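Local coordinates for protein argonaute (Marinitoga piezophila, PDB 5I4A) that cleaves single-stranded DNA targets as an endonuclease directed by short guide RNAs that carry a 5'-hydroxyl end, at residues P14-D26 and V67-E80. Numbering follows the deposited sequence.
Sequences PKKIKRLYFYNPD and VFQYKVEKEEIIKE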
loop_
_atom_site.group_PDB
_atom_site.type_symbol
_atom_site.label_atom_id
_atom_site.label_comp_id
_atom_site.label_asym_id
_atom_site.label_seq_id
_atom_site.Cartn_x
_atom_site.Cartn_y
_atom_site.Cartn_z
ATOM N N PRO A 14 30.307 -6.134 -15.379
ATOM C CA PRO A 14 29.965 -6.427 -16.777
ATOM C C PRO A 14 28.480 -6.720 -16.935
ATOM O O PRO A 14 27.886 -7.455 -16.143
ATOM C CB PRO A 14 30.820 -7.657 -17.097
ATOM C CG PRO A 14 32.000 -7.530 -16.195
ATOM C CD PRO A 14 31.486 -6.900 -14.928
ATOM N N LYS A 15 27.881 -6.134 -17.972
ATOM C CA LYS A 15 26.457 -6.325 -18.254
ATOM C C LYS A 15 26.239 -7.638 -19.008
ATOM O O LYS A 15 25.753 -7.676 -20.138
ATOM C CB LYS A 15 25.890 -5.148 -19.039
ATOM C CG LYS A 15 25.875 -3.811 -18.306
ATOM C CD LYS A 15 25.826 -3.974 -16.794
ATOM C CE LYS A 15 25.893 -2.622 -16.102
ATOM N NZ LYS A 15 26.309 -2.730 -14.674
ATOM N N LYS A 16 26.609 -8.732 -18.348
ATOM C CA LYS A 16 26.504 -10.050 -18.955
ATOM C C LYS A 16 26.392 -11.098 -17.858
ATOM O O LYS A 16 26.868 -10.900 -16.737
ATOM C CB LYS A 16 27.707 -10.342 -19.859
ATOM C CG LYS A 16 29.038 -10.305 -19.132
ATOM C CD LYS A 16 30.197 -10.636 -20.056
ATOM C CE LYS A 16 30.540 -9.464 -20.956
ATOM N NZ LYS A 16 31.694 -9.779 -21.842
ATOM N N ILE A 17 25.760 -12.216 -18.203
ATOM C CA ILE A 17 25.568 -13.341 -17.297
ATOM C C ILE A 17 26.297 -14.547 -17.869
ATOM O O ILE A 17 26.222 -14.812 -19.074
ATOM C CB ILE A 17 24.070 -13.652 -17.091
ATOM C CG1 ILE A 17 23.360 -12.452 -16.461
ATOM C CG2 ILE A 17 23.878 -14.903 -16.243
ATOM C CD1 ILE A 17 24.037 -11.927 -15.214
ATOM N N LYS A 18 27.008 -15.266 -17.008
ATOM C CA LYS A 18 27.704 -16.489 -17.384
ATOM C C LYS A 18 26.964 -17.685 -16.802
ATOM O O LYS A 18 26.579 -17.669 -15.628
ATOM C CB LYS A 18 29.157 -16.475 -16.902
ATOM C CG LYS A 18 29.938 -17.724 -17.290
ATOM C CD LYS A 18 31.388 -17.412 -17.628
ATOM C CE LYS A 18 32.314 -17.649 -16.444
ATOM N NZ LYS A 18 33.739 -17.425 -16.818
ATOM N N ARG A 19 26.763 -18.715 -17.621
ATOM C CA ARG A 19 26.109 -19.943 -17.190
ATOM C C ARG A 19 27.100 -21.093 -17.286
ATOM O O ARG A 19 27.559 -21.434 -18.383
ATOM C CB ARG A 19 24.857 -20.229 -18.023
ATOM C CG ARG A 19 24.126 -21.495 -17.603
ATOM C CD ARG A 19 22.653 -21.481 -17.988
ATOM N NE ARG A 19 22.428 -21.147 -19.389
ATOM C CZ ARG A 19 21.608 -20.188 -19.806
ATOM N NH1 ARG A 19 20.921 -19.470 -18.929
ATOM N NH2 ARG A 19 21.465 -19.955 -21.104
ATOM N N LEU A 20 27.426 -21.685 -16.141
ATOM C CA LEU A 20 28.358 -22.799 -16.048
ATOM C C LEU A 20 27.592 -24.094 -15.815
ATOM O O LEU A 20 26.518 -24.094 -15.211
ATOM C CB LEU A 20 29.362 -22.582 -14.913
ATOM C CG LEU A 20 30.084 -21.233 -14.891
ATOM C CD1 LEU A 20 31.002 -21.145 -13.686
ATOM C CD2 LEU A 20 30.863 -21.032 -16.173
ATOM N N TYR A 21 28.158 -25.202 -16.289
ATOM C CA TYR A 21 27.507 -26.501 -16.225
ATOM C C TYR A 21 28.368 -27.497 -15.462
ATOM O O TYR A 21 29.601 -27.425 -15.481
ATOM C CB TYR A 21 27.214 -27.043 -17.627
ATOM C CG TYR A 21 26.128 -26.288 -18.359
ATOM C CD1 TYR A 21 26.418 -25.134 -19.073
ATOM C CD2 TYR A 21 24.813 -26.733 -18.336
ATOM C CE1 TYR A 21 25.428 -24.442 -19.743
ATOM C CE2 TYR A 21 23.816 -26.048 -19.004
ATOM C CZ TYR A 21 24.130 -24.905 -19.708
ATOM O OH TYR A 21 23.143 -24.219 -20.376
ATOM N N PHE A 22 27.699 -28.437 -14.796
ATOM C CA PHE A 22 28.353 -29.483 -14.026
ATOM C C PHE A 22 27.593 -30.785 -14.224
ATOM O O PHE A 22 26.378 -30.781 -14.441
ATOM C CB PHE A 22 28.414 -29.132 -12.530
ATOM C CG PHE A 22 29.088 -27.819 -12.245
ATOM C CD1 PHE A 22 28.371 -26.635 -12.281
ATOM C CD2 PHE A 22 30.440 -27.770 -11.947
ATOM C CE1 PHE A 22 28.988 -25.426 -12.026
ATOM C CE2 PHE A 22 31.064 -26.563 -11.688
ATOM C CZ PHE A 22 30.337 -25.392 -11.727
ATOM N N TYR A 23 28.314 -31.902 -14.150
ATOM C CA TYR A 23 27.692 -33.214 -14.277
ATOM C C TYR A 23 28.249 -34.159 -13.223
ATOM O O TYR A 23 29.468 -34.243 -13.040
ATOM C CB TYR A 23 27.901 -33.812 -15.672
ATOM C CG TYR A 23 27.310 -35.196 -15.783
ATOM C CD1 TYR A 23 25.942 -35.374 -15.926
ATOM C CD2 TYR A 23 28.115 -36.325 -15.716
ATOM C CE1 TYR A 23 25.390 -36.634 -16.012
ATOM C CE2 TYR A 23 27.573 -37.591 -15.800
ATOM C CZ TYR A 23 26.210 -37.740 -15.948
ATOM O OH TYR A 23 25.665 -38.998 -16.032
ATOM N N ASN A 24 27.352 -34.880 -12.552
ATOM C CA ASN A 24 27.721 -35.840 -11.515
ATOM C C ASN A 24 27.023 -37.159 -11.819
ATOM O O ASN A 24 25.776 -37.223 -11.778
ATOM C CB ASN A 24 27.337 -35.317 -10.129
ATOM C CG ASN A 24 27.892 -36.169 -8.998
ATOM O OD1 ASN A 24 28.109 -37.372 -9.151
ATOM N ND2 ASN A 24 28.118 -35.543 -7.849
ATOM N N PRO A 25 27.765 -38.232 -12.118
ATOM C CA PRO A 25 27.113 -39.517 -12.415
ATOM C C PRO A 25 26.615 -40.259 -11.188
ATOM O O PRO A 25 25.700 -41.084 -11.319
ATOM C CB PRO A 25 28.222 -40.312 -13.117
ATOM C CG PRO A 25 29.482 -39.771 -12.519
ATOM C CD PRO A 25 29.228 -38.302 -12.276
ATOM N N ASP A 26 27.177 -40.000 -10.008
ATOM C CA ASP A 26 26.825 -40.748 -8.807
ATOM C C ASP A 26 25.564 -40.238 -8.126
ATOM O O ASP A 26 25.115 -40.855 -7.154
ATOM C CB ASP A 26 27.979 -40.701 -7.803
ATOM C CG ASP A 26 29.294 -41.149 -8.404
ATOM O OD1 ASP A 26 29.333 -42.240 -9.010
ATOM O OD2 ASP A 26 30.289 -40.405 -8.274
ATOM N N VAL A 67 34.810 -29.217 -6.685
ATOM C CA VAL A 67 33.664 -29.287 -7.583
ATOM C C VAL A 67 34.089 -29.176 -9.040
ATOM O O VAL A 67 33.318 -29.533 -9.935
ATOM C CB VAL A 67 32.625 -28.198 -7.228
ATOM C CG1 VAL A 67 33.065 -26.835 -7.745
ATOM C CG2 VAL A 67 31.250 -28.568 -7.774
ATOM N N PHE A 68 35.311 -28.697 -9.305
ATOM C CA PHE A 68 35.797 -28.652 -10.679
ATOM C C PHE A 68 35.871 -30.039 -11.305
ATOM O O PHE A 68 35.907 -30.149 -12.535
ATOM C CB PHE A 68 37.167 -27.959 -10.753
ATOM C CG PHE A 68 38.200 -28.509 -9.796
ATOM C CD1 PHE A 68 38.788 -29.746 -10.012
ATOM C CD2 PHE A 68 38.612 -27.766 -8.702
ATOM C CE1 PHE A 68 39.742 -30.242 -9.139
ATOM C CE2 PHE A 68 39.566 -28.258 -7.825
ATOM C CZ PHE A 68 40.130 -29.495 -8.044
ATOM N N GLN A 69 35.883 -31.098 -10.488
ATOM C CA GLN A 69 35.889 -32.455 -11.023
ATOM C C GLN A 69 34.592 -32.797 -11.742
ATOM O O GLN A 69 34.561 -33.759 -12.513
ATOM C CB GLN A 69 36.136 -33.469 -9.905
ATOM C CG GLN A 69 34.902 -33.780 -9.075
ATOM C CD GLN A 69 35.197 -34.697 -7.909
ATOM O OE1 GLN A 69 35.324 -35.911 -8.073
ATOM N NE2 GLN A 69 35.309 -34.120 -6.718
ATOM N N TYR A 70 33.526 -32.037 -11.504
ATOM C CA TYR A 70 32.262 -32.227 -12.200
ATOM C C TYR A 70 32.016 -31.175 -13.271
ATOM O O TYR A 70 30.994 -31.243 -13.961
ATOM C CB TYR A 70 31.099 -32.219 -11.202
ATOM C CG TYR A 70 31.217 -33.262 -10.114
ATOM C CD1 TYR A 70 31.238 -34.615 -10.423
ATOM C CD2 TYR A 70 31.300 -32.893 -8.778
ATOM C CE1 TYR A 70 31.346 -35.571 -9.434
ATOM C CE2 TYR A 70 31.407 -33.841 -7.782
ATOM C CZ TYR A 70 31.429 -35.179 -8.114
ATOM O OH TYR A 70 31.534 -36.127 -7.124
ATOM N N LYS A 71 32.925 -30.215 -13.432
ATOM C CA LYS A 71 32.705 -29.130 -14.380
ATOM C C LYS A 71 32.651 -29.655 -15.809
ATOM O O LYS A 71 33.448 -30.507 -16.209
ATOM C CB LYS A 71 33.797 -28.069 -14.259
ATOM C CG LYS A 71 33.596 -26.909 -15.225
ATOM C CD LYS A 71 34.476 -25.720 -14.905
ATOM C CE LYS A 71 33.858 -24.436 -15.447
ATOM N NZ LYS A 71 33.545 -24.524 -16.904
ATOM N N VAL A 72 31.703 -29.129 -16.576
ATOM C CA VAL A 72 31.469 -29.528 -17.957
ATOM C C VAL A 72 31.977 -28.424 -18.879
ATOM O O VAL A 72 31.973 -27.240 -18.524
ATOM C CB VAL A 72 29.967 -29.833 -18.172
ATOM C CG1 VAL A 72 29.545 -29.668 -19.625
ATOM C CG2 VAL A 72 29.650 -31.243 -17.687
ATOM N N GLU A 73 32.449 -28.832 -20.064
ATOM C CA GLU A 73 32.978 -27.890 -21.048
ATOM C C GLU A 73 32.003 -26.761 -21.364
ATOM O O GLU A 73 32.426 -25.623 -21.606
ATOM C CB GLU A 73 33.337 -28.647 -22.330
ATOM C CG GLU A 73 33.578 -27.776 -23.555
ATOM C CD GLU A 73 32.805 -28.257 -24.771
ATOM O OE1 GLU A 73 31.839 -27.574 -25.177
ATOM O OE2 GLU A 73 33.154 -29.324 -25.316
ATOM N N LYS A 74 30.704 -27.048 -21.354
ATOM C CA LYS A 74 29.709 -26.097 -21.838
ATOM C C LYS A 74 29.693 -24.827 -20.993
ATOM O O LYS A 74 29.648 -24.880 -19.761
ATOM C CB LYS A 74 28.328 -26.752 -21.836
ATOM C CG LYS A 74 27.258 -25.982 -22.588
ATOM C CD LYS A 74 25.902 -26.656 -22.431
ATOM C CE LYS A 74 24.917 -26.191 -23.491
ATOM N NZ LYS A 74 23.610 -26.898 -23.368
ATOM N N GLU A 75 29.736 -23.682 -21.671
ATOM C CA GLU A 75 29.602 -22.379 -21.036
ATOM C C GLU A 75 28.819 -21.459 -21.957
ATOM O O GLU A 75 28.899 -21.569 -23.183
ATOM C CB GLU A 75 30.960 -21.746 -20.713
ATOM C CG GLU A 75 31.627 -22.293 -19.469
ATOM C CD GLU A 75 32.849 -21.492 -19.072
ATOM O OE1 GLU A 75 33.074 -20.420 -19.670
ATOM O OE2 GLU A 75 33.584 -21.936 -18.164
ATOM N N GLU A 76 28.064 -20.546 -21.354
ATOM C CA GLU A 76 27.225 -19.627 -22.105
ATOM C C GLU A 76 27.320 -18.237 -21.495
ATOM O O GLU A 76 27.430 -18.080 -20.275
ATOM C CB GLU A 76 25.769 -20.107 -22.137
ATOM C CG GLU A 76 25.581 -21.411 -22.896
ATOM C CD GLU A 76 24.321 -22.146 -22.499
ATOM O OE1 GLU A 76 23.925 -22.053 -21.319
ATOM O OE2 GLU A 76 23.724 -22.816 -23.368
ATOM N N ILE A 77 27.279 -17.230 -22.362
ATOM C CA ILE A 77 27.350 -15.831 -21.963
ATOM C C ILE A 77 26.127 -15.128 -22.528
ATOM O O ILE A 77 25.926 -15.107 -23.748
ATOM C CB ILE A 77 28.648 -15.166 -22.447
ATOM C CG1 ILE A 77 29.832 -15.676 -21.620
ATOM C CG2 ILE A 77 28.533 -13.651 -22.367
ATOM C CD1 ILE A 77 31.088 -15.919 -22.423
ATOM N N ILE A 78 25.304 -14.571 -21.644
ATOM C CA ILE A 78 24.082 -13.874 -22.028
ATOM C C ILE A 78 24.258 -12.407 -21.674
ATOM O O ILE A 78 24.425 -12.061 -20.498
ATOM C CB ILE A 78 22.846 -14.462 -21.331
ATOM C CG1 ILE A 78 22.920 -15.991 -21.300
ATOM C CG2 ILE A 78 21.571 -13.999 -22.021
ATOM C CD1 ILE A 78 22.911 -16.639 -22.671
ATOM N N LYS A 79 24.227 -11.547 -22.686
ATOM C CA LYS A 79 24.327 -10.116 -22.444
ATOM C C LYS A 79 23.034 -9.591 -21.833
ATOM O O LYS A 79 21.940 -10.090 -22.115
ATOM C CB LYS A 79 24.617 -9.376 -23.745
ATOM C CG LYS A 79 25.871 -9.838 -24.440
ATOM C CD LYS A 79 25.892 -9.346 -25.864
ATOM C CE LYS A 79 27.253 -9.533 -26.489
ATOM N NZ LYS A 79 27.373 -8.642 -27.663
ATOM N N GLU A 80 23.169 -8.570 -20.983
ATOM C CA GLU A 80 21.992 -7.909 -20.429
ATOM C C GLU A 80 21.072 -7.408 -21.533
ATOM O O GLU A 80 19.850 -7.378 -21.353
ATOM C CB GLU A 80 22.424 -6.760 -19.517
ATOM C CG GLU A 80 21.295 -6.105 -18.734
ATOM C CD GLU A 80 20.618 -4.988 -19.506
ATOM O OE1 GLU A 80 21.195 -4.524 -20.511
ATOM O OE2 GLU A 80 19.509 -4.575 -19.108
HETATM O O HOH W 1 30.844 -25.327 -17.321
#
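Strands 16-22 and 74-79 run antiparallel at 159°; Ile17 pairs with Ile78 and Arg19 with Glu76 through reciprocal backbone bonds. Beyond the corner at Glu73 the backbone pairing resumes: Val72 N bonds to Tyr21 O and Tyr23 N to Tyr70 O. Glu76 OE1 is the polar centre. Arg19 NE meets it at 2.6 Å, nearly along its C-O axis and within the guanidinium plane, in a salt bridge. The Tyr21 hydroxyl donates to the same oxygen, with OH and OE1 a very short 2.5 Å apart. With CG opposite its carbonyl carbon (chi1 -70°), Tyr21 turns one ring face to the Lys74 chain, whose CD stands 3.6 Å from the ring centroid. A leucine in place of Tyr21 would probably leave Glu76 without its hydroxyl donor and the Lys74 methylenes without their aromatic face. Farther along, the Asn24 amide stacks on the Tyr70 ring, their planes 17° apart and ND2 3.3 Å from CZ. On the face with Leu20, Lys71 NZ bridges to Glu75 OE2. Strand 74-79 edges the N-terminal domain's four-stranded sheet. Arg19 also reaches Glu54 on strand 51-56, so charge pairing ties three neighbouring strands together, and Glu76 is probably held as a carboxylate.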